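Local coordinates for protein nucleoside hydrolase, putative (Trypanosoma brucei, PDB 3FZ0) that belongs to the nucleoside hydrolase family and binds a calcium ion beside a largely parallel beta sheet with helices packed against it, at residues E209-S214 with V280-V285; V203-W208 with C337-K342; V163-T168 with A178-S183. The protein carries 2 engineered substitutions. All blocks are in the same frame, centred on the assembly; numbering follows the deposited sequence.

Contact 1. Residues E209-S214 with V280-V285; sequences EVTVNS and VVPDAV. With CA (calcium ion), chain G.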
ATOM      1  N   GLU B 209     -22.277  -1.493 -11.550  1.00 61.84           N
ATOM      2  CA  GLU B 209     -23.624  -1.583 -10.954  1.00 61.83           C
ATOM      3  C   GLU B 209     -24.686  -0.912 -11.810  1.00 61.78           C
ATOM      4  O   GLU B 209     -25.762  -1.427 -11.968  1.00 62.32           O
ATOM      5  CB  GLU B 209     -23.671  -1.031  -9.523  1.00 61.32           C
ATOM      6  CG  GLU B 209     -22.800  -1.814  -8.516  1.00 63.60           C
ATOM      7  CD  GLU B 209     -21.354  -1.300  -8.418  1.00 64.94           C
ATOM      8  OE1 GLU B 209     -20.882  -0.669  -9.381  1.00 65.25           O
ATOM      9  OE2 GLU B 209     -20.683  -1.521  -7.378  1.00 64.63           O
ATOM     10  N   VAL B 210     -24.377   0.207 -12.431  1.00 61.82           N
ATOM     11  CA  VAL B 210     -25.373   0.800 -13.301  1.00 61.38           C
ATOM     12  C   VAL B 210     -25.624  -0.067 -14.538  1.00 61.34           C
ATOM     13  O   VAL B 210     -26.744  -0.068 -15.054  1.00 61.57           O
ATOM     14  CB  VAL B 210     -25.059   2.277 -13.660  1.00 61.32           C
ATOM     15  CG1 VAL B 210     -23.957   2.380 -14.709  1.00 60.45           C
ATOM     16  CG2 VAL B 210     -26.312   2.953 -14.120  1.00 60.44           C
ATOM     17  N   THR B 211     -24.627  -0.823 -14.993  1.00 61.21           N
ATOM     18  CA  THR B 211     -24.862  -1.726 -16.141  1.00 61.66           C
ATOM     19  C   THR B 211     -25.630  -2.971 -15.709  1.00 62.14           C
ATOM     20  O   THR B 211     -26.499  -3.446 -16.436  1.00 63.05           O
ATOM     21  CB  THR B 211     -23.595  -2.044 -16.963  1.00 61.67           C
ATOM     22  OG1 THR B 211     -22.734  -2.898 -16.207  1.00 62.04           O
ATOM     23  CG2 THR B 211     -22.841  -0.728 -17.355  1.00 59.64           C
ATOM     24  N   VAL B 212     -25.358  -3.475 -14.506  1.00 62.13           N
ATOM     25  CA  VAL B 212     -26.140  -4.580 -13.975  1.00 62.07           C
ATOM     26  C   VAL B 212     -27.639  -4.193 -13.894  1.00 63.22           C
ATOM     27  O   VAL B 212     -28.542  -5.042 -14.101  1.00 62.68           O
ATOM     28  CB  VAL B 212     -25.625  -5.015 -12.584  1.00 62.15           C
ATOM     29  CG1 VAL B 212     -26.602  -6.060 -11.907  1.00 58.99           C
ATOM     30  CG2 VAL B 212     -24.214  -5.574 -12.708  1.00 60.79           C
ATOM     31  N   ASN B 213     -27.875  -2.912 -13.589  1.00 63.79           N
ATOM     32  CA  ASN B 213     -29.209  -2.351 -13.448  1.00 64.60           C
ATOM     33  C   ASN B 213     -29.933  -2.113 -14.766  1.00 64.71           C
ATOM     34  O   ASN B 213     -31.122  -1.801 -14.781  1.00 64.89           O
ATOM     35  CB  ASN B 213     -29.138  -1.028 -12.709  1.00 64.93           C
ATOM     36  CG  ASN B 213     -30.511  -0.541 -12.281  1.00 66.48           C
ATOM     37  OD1 ASN B 213     -30.984   0.519 -12.716  1.00 68.54           O
ATOM     38  ND2 ASN B 213     -31.179  -1.344 -11.461  1.00 63.23           N
ATOM     39  N   SER B 214     -29.198  -2.227 -15.872  1.00 64.91           N
ATOM     40  CA  SER B 214     -29.774  -2.057 -17.215  1.00 64.87           C
ATOM     41  C   SER B 214     -29.380  -3.227 -18.137  1.00 64.88           C
ATOM     42  O   SER B 214     -28.610  -3.047 -19.083  1.00 64.50           O
ATOM     43  CB  SER B 214     -29.310  -0.731 -17.821  1.00 64.44           C
ATOM     44  OG  SER B 214     -29.952  -0.525 -19.040  1.00 63.36           O
ATOM     45  N   VAL B 280     -26.168  -9.181 -18.590  1.00 70.03           N
ATOM     46  CA  VAL B 280     -25.584  -7.851 -18.455  1.00 68.45           C
ATOM     47  C   VAL B 280     -24.644  -7.612 -19.620  1.00 68.03           C
ATOM     48  O   VAL B 280     -23.799  -8.444 -19.888  1.00 68.17           O
ATOM     49  CB  VAL B 280     -24.792  -7.737 -17.148  1.00 68.38           C
ATOM     50  CG1 VAL B 280     -24.306  -6.309 -16.913  1.00 68.20           C
ATOM     51  CG2 VAL B 280     -25.645  -8.200 -15.972  1.00 68.77           C
ATOM     52  N   VAL B 281     -24.800  -6.480 -20.313  1.00 67.20           N
ATOM     53  CA  VAL B 281     -23.973  -6.137 -21.479  1.00 66.40           C
ATOM     54  C   VAL B 281     -23.259  -4.782 -21.274  1.00 65.60           C
ATOM     55  O   VAL B 281     -23.562  -3.812 -21.937  1.00 65.76           O
ATOM     56  CB  VAL B 281     -24.832  -6.130 -22.786  1.00 66.45           C
ATOM     57  CG1 VAL B 281     -23.941  -6.099 -24.008  1.00 67.07           C
ATOM     58  CG2 VAL B 281     -25.713  -7.356 -22.849  1.00 66.53           C
ATOM     59  N   PRO B 282     -22.292  -4.717 -20.350  1.00 65.16           N
ATOM     60  CA  PRO B 282     -21.761  -3.422 -19.877  1.00 64.45           C
ATOM     61  C   PRO B 282     -21.283  -2.456 -20.938  1.00 64.45           C
ATOM     62  O   PRO B 282     -21.667  -1.265 -20.893  1.00 64.27           O
ATOM     63  CB  PRO B 282     -20.628  -3.819 -18.931  1.00 63.95           C
ATOM     64  CG  PRO B 282     -21.091  -5.155 -18.388  1.00 64.36           C
ATOM     65  CD  PRO B 282     -21.660  -5.845 -19.637  1.00 65.03           C
ATOM     66  N   ASP B 283     -20.441  -2.912 -21.871  1.00 64.25           N
ATOM     67  CA  ASP B 283     -19.908  -1.974 -22.892  1.00 63.56           C
ATOM     68  C   ASP B 283     -20.988  -1.330 -23.750  1.00 62.85           C
ATOM     69  O   ASP B 283     -20.829  -0.193 -24.176  1.00 63.00           O
ATOM     70  CB  ASP B 283     -18.882  -2.659 -23.776  1.00 63.91           C
ATOM     71  CG  ASP B 283     -17.639  -3.044 -23.015  1.00 65.39           C
ATOM     72  OD1 ASP B 283     -17.339  -2.402 -21.993  1.00 66.74           O
ATOM     73  OD2 ASP B 283     -16.946  -3.995 -23.433  1.00 65.49           O
ATOM     74  N   ALA B 284     -22.092  -2.035 -23.993  1.00 61.84           N
ATOM     75  CA  ALA B 284     -23.176  -1.475 -24.807  1.00 61.06           C
ATOM     76  C   ALA B 284     -23.836  -0.329 -24.070  1.00 60.73           C
ATOM     77  O   ALA B 284     -24.246   0.665 -24.689  1.00 60.40           O
ATOM     78  CB  ALA B 284     -24.207  -2.543 -25.194  1.00 60.74           C
ATOM     79  N   VAL B 285     -23.920  -0.449 -22.743  1.00 60.15           N
ATOM     80  CA  VAL B 285     -24.512   0.606 -21.924  1.00 59.54           C
ATOM     81  C   VAL B 285     -23.647   1.884 -22.004  1.00 59.93           C
ATOM     82  O   VAL B 285     -24.148   3.017 -22.105  1.00 60.47           O
ATOM     83  CB  VAL B 285     -24.767   0.118 -20.445  1.00 59.70           C
ATOM     84  CG1 VAL B 285     -25.366   1.220 -19.560  1.00 59.33           C
ATOM     85  CG2 VAL B 285     -25.694  -1.079 -20.411  1.00 57.95           C
TER
HETATM   86 CA    CA G 400     -14.665  -4.647 -22.864  1.00 62.36          CA
HETATM   87  O   HOH W   1     -26.244  -4.407 -19.166  1.00 40.22           O
HETATM   88  O   HOH W   2     -15.513  -3.886 -20.871  1.00 33.86           O
HETATM   89  O   HOH W   3     -13.020  -5.495 -20.900  1.00 45.13           O
HETATM   90  O   HOH W   4     -15.823  -6.665 -22.101  1.00 28.67           O

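Contact 2. Residues V203-W208 with C337-K342; sequences VQLVNW and CNVITK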
ATOM      1  N   VAL B 203     -15.191  13.275 -16.932  1.00 63.57           N
ATOM      2  CA  VAL B 203     -15.236  11.872 -17.369  1.00 62.67           C
ATOM      3  C   VAL B 203     -16.583  11.289 -16.936  1.00 62.95           C
ATOM      4  O   VAL B 203     -16.995  11.497 -15.787  1.00 63.31           O
ATOM      5  CB  VAL B 203     -14.093  11.062 -16.684  1.00 63.01           C
ATOM      6  CG1 VAL B 203     -14.130   9.571 -17.086  1.00 61.26           C
ATOM      7  CG2 VAL B 203     -12.712  11.697 -16.941  1.00 61.57           C
ATOM      8  N   GLN B 204     -17.281  10.598 -17.837  1.00 62.75           N
ATOM      9  CA  GLN B 204     -18.503   9.855 -17.482  1.00 62.42           C
ATOM     10  C   GLN B 204     -18.151   8.419 -17.130  1.00 62.23           C
ATOM     11  O   GLN B 204     -17.620   7.666 -17.969  1.00 62.52           O
ATOM     12  CB  GLN B 204     -19.511   9.864 -18.631  1.00 62.16           C
ATOM     13  CG  GLN B 204     -19.778  11.256 -19.202  1.00 62.94           C
ATOM     14  CD  GLN B 204     -20.468  12.169 -18.225  1.00 63.91           C
ATOM     15  OE1 GLN B 204     -21.584  11.882 -17.796  1.00 63.64           O
ATOM     16  NE2 GLN B 204     -19.806  13.275 -17.844  1.00 62.82           N
ATOM     17  N   LEU B 205     -18.433   8.034 -15.889  1.00 61.81           N
ATOM     18  CA  LEU B 205     -18.046   6.710 -15.403  1.00 61.26           C
ATOM     19  C   LEU B 205     -19.209   5.737 -15.522  1.00 61.55           C
ATOM     20  O   LEU B 205     -20.106   5.700 -14.667  1.00 62.45           O
ATOM     21  CB  LEU B 205     -17.521   6.784 -13.959  1.00 60.70           C
ATOM     22  CG  LEU B 205     -16.914   5.522 -13.332  1.00 61.16           C
ATOM     23  CD1 LEU B 205     -15.426   5.228 -13.689  1.00 59.62           C
ATOM     24  CD2 LEU B 205     -17.109   5.560 -11.788  1.00 60.63           C
ATOM     25  N   VAL B 206     -19.210   4.943 -16.580  1.00 61.49           N
ATOM     26  CA  VAL B 206     -20.228   3.911 -16.719  1.00 61.19           C
ATOM     27  C   VAL B 206     -19.733   2.653 -15.982  1.00 61.68           C
ATOM     28  O   VAL B 206     -18.949   1.836 -16.512  1.00 62.15           O
ATOM     29  CB  VAL B 206     -20.601   3.700 -18.175  1.00 61.47           C
ATOM     30  CG1 VAL B 206     -21.765   2.673 -18.315  1.00 60.19           C
ATOM     31  CG2 VAL B 206     -20.956   5.085 -18.816  1.00 60.77           C
ATOM     32  N   ASN B 207     -20.181   2.545 -14.733  1.00 61.25           N
ATOM     33  CA  ASN B 207     -19.657   1.563 -13.796  1.00 61.53           C
ATOM     34  C   ASN B 207     -20.459   0.284 -13.847  1.00 61.73           C
ATOM     35  O   ASN B 207     -21.559   0.238 -14.419  1.00 61.82           O
ATOM     36  CB  ASN B 207     -19.669   2.120 -12.365  1.00 61.07           C
ATOM     37  CG  ASN B 207     -20.998   2.735 -12.001  1.00 61.83           C
ATOM     38  OD1 ASN B 207     -21.927   2.049 -11.580  1.00 62.30           O
ATOM     39  ND2 ASN B 207     -21.118   4.039 -12.216  1.00 62.36           N
ATOM     40  N   TRP B 208     -19.915  -0.740 -13.197  1.00 61.70           N
ATOM     41  CA  TRP B 208     -20.511  -2.066 -13.160  1.00 61.68           C
ATOM     42  C   TRP B 208     -21.985  -2.087 -12.703  1.00 62.11           C
ATOM     43  O   TRP B 208     -22.846  -2.639 -13.416  1.00 62.85           O
ATOM     44  CB  TRP B 208     -19.645  -2.981 -12.284  1.00 60.62           C
ATOM     45  CG  TRP B 208     -20.221  -4.342 -11.978  1.00 60.35           C
ATOM     46  CD1 TRP B 208     -20.554  -4.818 -10.739  1.00 59.61           C
ATOM     47  CD2 TRP B 208     -20.491  -5.402 -12.902  1.00 58.15           C
ATOM     48  NE1 TRP B 208     -20.999  -6.086 -10.836  1.00 58.08           N
ATOM     49  CE2 TRP B 208     -20.979  -6.488 -12.145  1.00 59.28           C
ATOM     50  CE3 TRP B 208     -20.388  -5.537 -14.297  1.00 58.96           C
ATOM     51  CZ2 TRP B 208     -21.393  -7.721 -12.742  1.00 59.42           C
ATOM     52  CZ3 TRP B 208     -20.777  -6.769 -14.896  1.00 58.58           C
ATOM     53  CH2 TRP B 208     -21.278  -7.835 -14.117  1.00 59.25           C
ATOM     54  N   CYS B 337     -15.518  13.825 -12.136  1.00 62.33           N
ATOM     55  CA  CYS B 337     -16.152  12.614 -12.648  1.00 62.36           C
ATOM     56  C   CYS B 337     -17.662  12.551 -12.401  1.00 62.25           C
ATOM     57  O   CYS B 337     -18.126  12.815 -11.294  1.00 62.67           O
ATOM     58  CB  CYS B 337     -15.460  11.410 -12.042  1.00 62.12           C
ATOM     59  SG  CYS B 337     -16.184   9.812 -12.459  1.00 63.90           S
ATOM     60  N   ASN B 338     -18.418  12.225 -13.444  1.00 61.92           N
ATOM     61  CA  ASN B 338     -19.861  12.028 -13.335  1.00 61.64           C
ATOM     62  C   ASN B 338     -20.154  10.540 -13.210  1.00 61.58           C
ATOM     63  O   ASN B 338     -19.969   9.785 -14.154  1.00 62.13           O
ATOM     64  CB  ASN B 338     -20.584  12.637 -14.532  1.00 61.15           C
ATOM     65  CG  ASN B 338     -22.097  12.794 -14.309  1.00 60.75           C
ATOM     66  OD1 ASN B 338     -22.560  13.035 -13.189  1.00 58.28           O
ATOM     67  ND2 ASN B 338     -22.868  12.658 -15.391  1.00 57.98           N
ATOM     68  N   VAL B 339     -20.553  10.125 -12.016  1.00 61.31           N
ATOM     69  CA  VAL B 339     -20.815   8.717 -11.715  1.00 61.04           C
ATOM     70  C   VAL B 339     -22.245   8.455 -12.158  1.00 61.23           C
ATOM     71  O   VAL B 339     -23.170   9.016 -11.564  1.00 61.31           O
ATOM     72  CB  VAL B 339     -20.633   8.424 -10.191  1.00 61.00           C
ATOM     73  CG1 VAL B 339     -20.950   6.986  -9.874  1.00 59.37           C
ATOM     74  CG2 VAL B 339     -19.195   8.784  -9.771  1.00 59.39           C
ATOM     75  N   ILE B 340     -22.414   7.657 -13.220  1.00 61.08           N
ATOM     76  CA  ILE B 340     -23.735   7.341 -13.755  1.00 61.23           C
ATOM     77  C   ILE B 340     -24.404   6.292 -12.841  1.00 61.77           C
ATOM     78  O   ILE B 340     -23.833   5.218 -12.623  1.00 61.68           O
ATOM     79  CB  ILE B 340     -23.639   6.771 -15.191  1.00 61.30           C
ATOM     80  CG1 ILE B 340     -22.683   7.600 -16.086  1.00 60.57           C
ATOM     81  CG2 ILE B 340     -25.024   6.595 -15.790  1.00 61.33           C
ATOM     82  CD1 ILE B 340     -23.065   9.068 -16.307  1.00 59.77           C
ATOM     83  N   THR B 341     -25.605   6.584 -12.327  1.00 61.87           N
ATOM     84  CA  THR B 341     -26.242   5.681 -11.362  1.00 62.51           C
ATOM     85  C   THR B 341     -27.540   5.045 -11.837  1.00 62.59           C
ATOM     86  O   THR B 341     -27.960   4.041 -11.275  1.00 62.52           O
ATOM     87  CB  THR B 341     -26.445   6.316  -9.974  1.00 62.68           C
ATOM     88  OG1 THR B 341     -27.265   7.475 -10.100  1.00 63.87           O
ATOM     89  CG2 THR B 341     -25.065   6.713  -9.329  1.00 62.88           C
ATOM     90  N   LYS B 342     -28.166   5.642 -12.850  1.00 62.51           N
ATOM     91  CA  LYS B 342     -29.284   5.034 -13.561  1.00 62.39           C
ATOM     92  C   LYS B 342     -29.344   5.354 -15.059  1.00 61.88           C
ATOM     93  O   LYS B 342     -29.306   6.521 -15.457  1.00 61.40           O
ATOM     94  CB  LYS B 342     -30.639   5.355 -12.924  1.00 62.71           C
ATOM     95  CG  LYS B 342     -31.707   4.436 -13.506  1.00 62.84           C
ATOM     96  CD  LYS B 342     -32.924   4.347 -12.670  1.00 65.67           C
ATOM     97  CE  LYS B 342     -33.987   3.377 -13.305  1.00 66.96           C
ATOM     98  NZ  LYS B 342     -33.613   1.921 -13.194  1.00 67.73           N
TER

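Contact 3. Residues V163-T168 with A178-S183; sequences VIMNGT and AAEFNS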
ATOM      1  N   VAL B 163     -16.189   8.824 -22.389  1.00 63.49           N
ATOM      2  CA  VAL B 163     -17.071   7.938 -21.631  1.00 63.10           C
ATOM      3  C   VAL B 163     -16.350   6.616 -21.470  1.00 62.84           C
ATOM      4  O   VAL B 163     -15.825   6.080 -22.426  1.00 62.73           O
ATOM      5  CB  VAL B 163     -18.401   7.756 -22.337  1.00 62.59           C
ATOM      6  CG1 VAL B 163     -19.332   6.998 -21.471  1.00 62.12           C
ATOM      7  CG2 VAL B 163     -18.989   9.106 -22.686  1.00 62.26           C
ATOM      8  N   ILE B 164     -16.273   6.127 -20.244  1.00 63.01           N
ATOM      9  CA  ILE B 164     -15.512   4.891 -19.967  1.00 62.86           C
ATOM     10  C   ILE B 164     -16.357   3.793 -19.318  1.00 62.97           C
ATOM     11  O   ILE B 164     -17.168   4.053 -18.405  1.00 63.38           O
ATOM     12  CB  ILE B 164     -14.237   5.192 -19.122  1.00 62.71           C
ATOM     13  CG1 ILE B 164     -14.588   5.713 -17.712  1.00 62.10           C
ATOM     14  CG2 ILE B 164     -13.332   6.168 -19.881  1.00 62.27           C
ATOM     15  CD1 ILE B 164     -13.388   5.884 -16.788  1.00 62.82           C
ATOM     16  N   MET B 165     -16.211   2.562 -19.790  1.00 62.79           N
ATOM     17  CA  MET B 165     -16.824   1.451 -19.028  1.00 62.74           C
ATOM     18  C   MET B 165     -15.774   0.960 -18.045  1.00 62.38           C
ATOM     19  O   MET B 165     -14.809   0.318 -18.428  1.00 61.69           O
ATOM     20  CB  MET B 165     -17.361   0.313 -19.923  1.00 62.47           C
ATOM     21  CG  MET B 165     -18.282  -0.608 -19.166  1.00 62.02           C
ATOM     22  SD  MET B 165     -17.393  -1.649 -17.989  1.00 65.87           S
ATOM     23  CE  MET B 165     -18.439  -1.555 -16.537  1.00 63.04           C
ATOM     24  N   ASN B 166     -15.988   1.282 -16.778  1.00 62.49           N
ATOM     25  CA  ASN B 166     -14.916   1.276 -15.762  1.00 62.87           C
ATOM     26  C   ASN B 166     -15.438   1.419 -14.317  1.00 62.66           C
ATOM     27  O   ASN B 166     -16.375   2.193 -14.054  1.00 62.99           O
ATOM     28  CB  ASN B 166     -13.893   2.379 -16.084  1.00 62.23           C
ATOM     29  CG  ASN B 166     -12.617   2.285 -15.222  1.00 63.81           C
ATOM     30  OD1 ASN B 166     -12.592   2.728 -14.065  1.00 63.58           O
ATOM     31  ND2 ASN B 166     -11.550   1.740 -15.800  1.00 62.24           N
ATOM     32  N   GLY B 167     -14.852   0.663 -13.398  1.00 62.22           N
ATOM     33  CA  GLY B 167     -15.098   0.854 -11.992  1.00 62.23           C
ATOM     34  C   GLY B 167     -16.443   0.449 -11.436  1.00 63.31           C
ATOM     35  O   GLY B 167     -17.244  -0.243 -12.090  1.00 63.83           O
ATOM     36  N   THR B 168     -16.673   0.835 -10.184  1.00 63.63           N
ATOM     37  CA  THR B 168     -17.911   0.518  -9.484  1.00 64.01           C
ATOM     38  C   THR B 168     -18.479   1.813  -8.868  1.00 64.31           C
ATOM     39  O   THR B 168     -17.765   2.845  -8.770  1.00 64.65           O
ATOM     40  CB  THR B 168     -17.654  -0.481  -8.347  1.00 64.42           C
ATOM     41  OG1 THR B 168     -17.032   0.221  -7.257  1.00 64.85           O
ATOM     42  CG2 THR B 168     -16.755  -1.624  -8.815  1.00 63.36           C
ATOM     43  N   ALA B 178     -13.350  -5.625  -4.434  1.00 59.46           N
ATOM     44  CA  ALA B 178     -13.715  -4.221  -4.497  1.00 59.97           C
ATOM     45  C   ALA B 178     -13.718  -3.635  -5.906  1.00 61.14           C
ATOM     46  O   ALA B 178     -14.421  -2.637  -6.167  1.00 61.33           O
ATOM     47  CB  ALA B 178     -12.811  -3.436  -3.641  1.00 59.70           C
ATOM     48  N   ALA B 179     -12.932  -4.247  -6.806  1.00 61.59           N
ATOM     49  CA  ALA B 179     -12.611  -3.609  -8.098  1.00 61.93           C
ATOM     50  C   ALA B 179     -13.232  -4.330  -9.276  1.00 62.07           C
ATOM     51  O   ALA B 179     -13.219  -5.570  -9.327  1.00 62.27           O
ATOM     52  CB  ALA B 179     -11.067  -3.482  -8.301  1.00 61.20           C
ATOM     53  N   GLU B 180     -13.747  -3.528 -10.219  1.00 61.79           N
ATOM     54  CA  GLU B 180     -14.245  -3.996 -11.506  1.00 61.71           C
ATOM     55  C   GLU B 180     -13.053  -4.371 -12.430  1.00 61.91           C
ATOM     56  O   GLU B 180     -11.984  -3.737 -12.394  1.00 62.52           O
ATOM     57  CB  GLU B 180     -15.136  -2.883 -12.101  1.00 62.05           C
ATOM     58  CG  GLU B 180     -15.746  -3.099 -13.505  1.00 62.75           C
ATOM     59  CD  GLU B 180     -14.746  -2.895 -14.606  1.00 64.06           C
ATOM     60  OE1 GLU B 180     -13.914  -1.978 -14.509  1.00 64.58           O
ATOM     61  OE2 GLU B 180     -14.766  -3.668 -15.568  1.00 63.55           O
ATOM     62  N   PHE B 181     -13.243  -5.380 -13.274  1.00 61.53           N
ATOM     63  CA  PHE B 181     -12.208  -5.840 -14.232  1.00 61.53           C
ATOM     64  C   PHE B 181     -11.314  -4.782 -14.925  1.00 61.33           C
ATOM     65  O   PHE B 181     -10.097  -4.839 -14.802  1.00 61.26           O
ATOM     66  CB  PHE B 181     -12.823  -6.779 -15.291  1.00 61.10           C
ATOM     67  CG  PHE B 181     -11.808  -7.391 -16.223  1.00 61.20           C
ATOM     68  CD1 PHE B 181     -10.995  -8.439 -15.797  1.00 60.74           C
ATOM     69  CD2 PHE B 181     -11.656  -6.905 -17.530  1.00 61.01           C
ATOM     70  CE1 PHE B 181     -10.030  -9.003 -16.654  1.00 61.08           C
ATOM     71  CE2 PHE B 181     -10.695  -7.467 -18.406  1.00 61.80           C
ATOM     72  CZ  PHE B 181      -9.885  -8.524 -17.967  1.00 60.96           C
ATOM     73  N   ASN B 182     -11.905  -3.864 -15.681  1.00 61.39           N
ATOM     74  CA  ASN B 182     -11.110  -2.924 -16.489  1.00 61.55           C
ATOM     75  C   ASN B 182     -10.257  -2.041 -15.576  1.00 61.78           C
ATOM     76  O   ASN B 182      -9.080  -1.783 -15.848  1.00 62.39           O
ATOM     77  CB  ASN B 182     -12.009  -2.024 -17.374  1.00 61.45           C
ATOM     78  CG  ASN B 182     -12.700  -2.774 -18.507  1.00 61.43           C
ATOM     79  OD1 ASN B 182     -12.210  -3.790 -18.968  1.00 63.35           O
ATOM     80  ND2 ASN B 182     -13.833  -2.233 -18.983  1.00 58.97           N
ATOM     81  N   SER B 183     -10.867  -1.561 -14.498  1.00 61.83           N
ATOM     82  CA  SER B 183     -10.177  -0.766 -13.496  1.00 61.67           C
ATOM     83  C   SER B 183      -9.025  -1.570 -12.892  1.00 61.54           C
ATOM     84  O   SER B 183      -7.874  -1.095 -12.882  1.00 61.72           O
ATOM     85  CB  SER B 183     -11.154  -0.316 -12.400  1.00 61.37           C
ATOM     86  OG  SER B 183     -10.579   0.689 -11.563  1.00 61.84           O
TER
HETATM   87  O   HOH W   5     -12.475   2.851 -11.264  1.00 35.53           O
HETATM   88  O   HOH W   6     -14.608   0.294  -6.091  1.00 43.79           O

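Contact 1. Residues E209-S214 with V280-V285
Thr-211 is the knuckle by which the short helix 208-212 meets Pro-282 and Val-285 at the start of helix 282-291, a helix-to-helix contact beside the calcium site of this nucleoside hydrolase fold. The apolar part is centred on the two branches of that threonine. With chi1 at 71°, OG1 sits between the backbone N and the carbonyl carbon. There OG1 of Thr-211 lies 3.5 Å from CG of Pro-282, the two side chains meeting at about a right angle, and the same oxygen is hydrogen-bonded to Trp-208 O, one turn back in its own helix. The other branch, methyl CG2 of Thr-211, comes within 3.7 Å of CB of Val-285. Val-280, just ahead of the second helix, adds its CG1 methyl 3.6 Å from Thr-211 O, and the same methyl lies beside the isopropyl group of Val-212.

No direct hydrogen bond crosses between the segments, and a single water supplies the polar link. It donates to Ser-214 O (2.7 Å) and accepts from Val-281 N (2.8 Å). Val-281 holds the N-cap position, but its apolar side chain offers no capping atom. Close by, CG2 of Val-285 rests against Ser-214 O, and Phe-348 of helix 345-356 touches the side chains of both residues.

The metal interaction lies on the far side of helix 282-291. Asp-283 points away from residues 209-214, and its carboxylate reaches a calcium ion also bound by Asp-14, Asp-19 and the carbonyl of Leu-134. The two carboxylate oxygens divide the work: OD2 of Asp-283 binds calcium directly at 2.4 Å, while OD1 accepts, at 2.6 Å, from a water oxygen that is itself a calcium ligand.

Contact 2. Residues V203-W208 with C337-K342
Val-203 and Cys-337 begin a parallel strand pair whose axes approach to 4.8 Å, and the join is closest over the first three residue pairs. Asn-338 N donates to Val-203 O at 2.8 Å, and Leu-205 N donates back to Asn-338 O at 2.9 Å. On one face of the sheet, SG of Cys-337 lies 3.6 Å from CB of Leu-205. On the other, two amides meet: ND2 of Asn-338 gives a nearly straight bond (172°) to OE1 of Gln-204 at 2.8 Å. That oxygen lies in the amide plane of Asn-338, although the two amides are turned 53° apart. Each amide has a second anchor, Gln-204 NE2 on Pro-202 O and Asn-338 OD1 on Ser-299 OG, which together should fix their rotation.

Farther along, the strands splay. The bond from Ile-340 N to Leu-205 O is weak at 3.4 Å, and the CG2 methyl of Val-206 stays 4.1 Å from CG1 of Ile-340. Asn-207 spans the widening gap with its side chain. Its chi1 of 49° swings the amide across, and ND2 of Asn-207 donates to Ile-340 O at 3.0 Å, while OD1 caps Val-210 N at the start of the next helix. Beyond this point Lys-342 is exposed, and with Thr-341 it forms a classic beta bulge opposite Asp-298.

Strand 203-206 is thus held between strands 162-165 and 337-343, and the latter has the antiparallel strand 296-306 on its outer side. Helix 282-291 covers Val-206 through Val-285, Ala-286 and Val-289.

Contact 3. Residues V163-T168 with A178-S183
Glu-180 points its side chain at Gly-167, and its carboxylate lies between that glycine and the first turn of helix 181-185. CG is anti to the backbone N (chi1 177°), and a bend at chi2 (-77°) folds the acid back over its own helix start. OE1 of Glu-180 receives two donors from opposite faces of the carboxylate plane, Gly-167 N on the anti side at 3.0 Å and Ser-183 N on the syn side at 3.1 Å. OE2 of Glu-180 is met from above that plane by Asn-182 N, 2.9 Å away, and also hydrogen-bonds to a hydroxyl of a bound bis-tris molecule that probably came from the crystallisation liquor. This is helix N-capping by a glutamate side chain, here combined with a grip on the loop that leaves the carboxyl end of strand 162-165 in the parallel part of the sheet, the edge at which alpha/beta folds commonly place their pockets.

Asn-182 reaches the strand end itself. ND2 of Asn-182 donates to Met-165 O at 2.8 Å; the oxygen lies in the asparagine's amide plane, but the donor is tilted 35° from the plane of the carbonyl. The side chains of Met-165 and Asn-182 cross at about a right angle, with SD of Met-165 3.7 Å from ND2 of Asn-182.

Asn-166 turns its amide alongside Ser-183 without bonding to it directly. One water donates to both OD1 of Asn-166 (2.8 Å) and OG of Ser-183 (2.9 Å), and the serine hydroxyl also bonds to Gly-315 O. At the other end of the contact, Thr-168 lays its CG2 methyl 3.7 Å from Ala-178 O, while a second water joins Thr-168 OG1 to that same carbonyl oxygen.

From the N terminus, contact 3 comes first, closing a short loop between the end of strand 162-165 and the start of helix 181-185; this loop is complete before the other two open. Contact 2 then opens at strand 203-206 and closes only at strand 337-343, a span that encloses contact 1, from helix 208-212 to helix 282-291. Contacts 2 and 3 share the central sheet, since strands 162-165 and 203-206 are neighbours, and Trp-208 N probably bonds to Gly-167 O. Contacts 1 and 2 meet through Asn-213 OD1 and Lys-342 NZ, while Asp-283 packs on Met-165, setting contact 1 against contact 3.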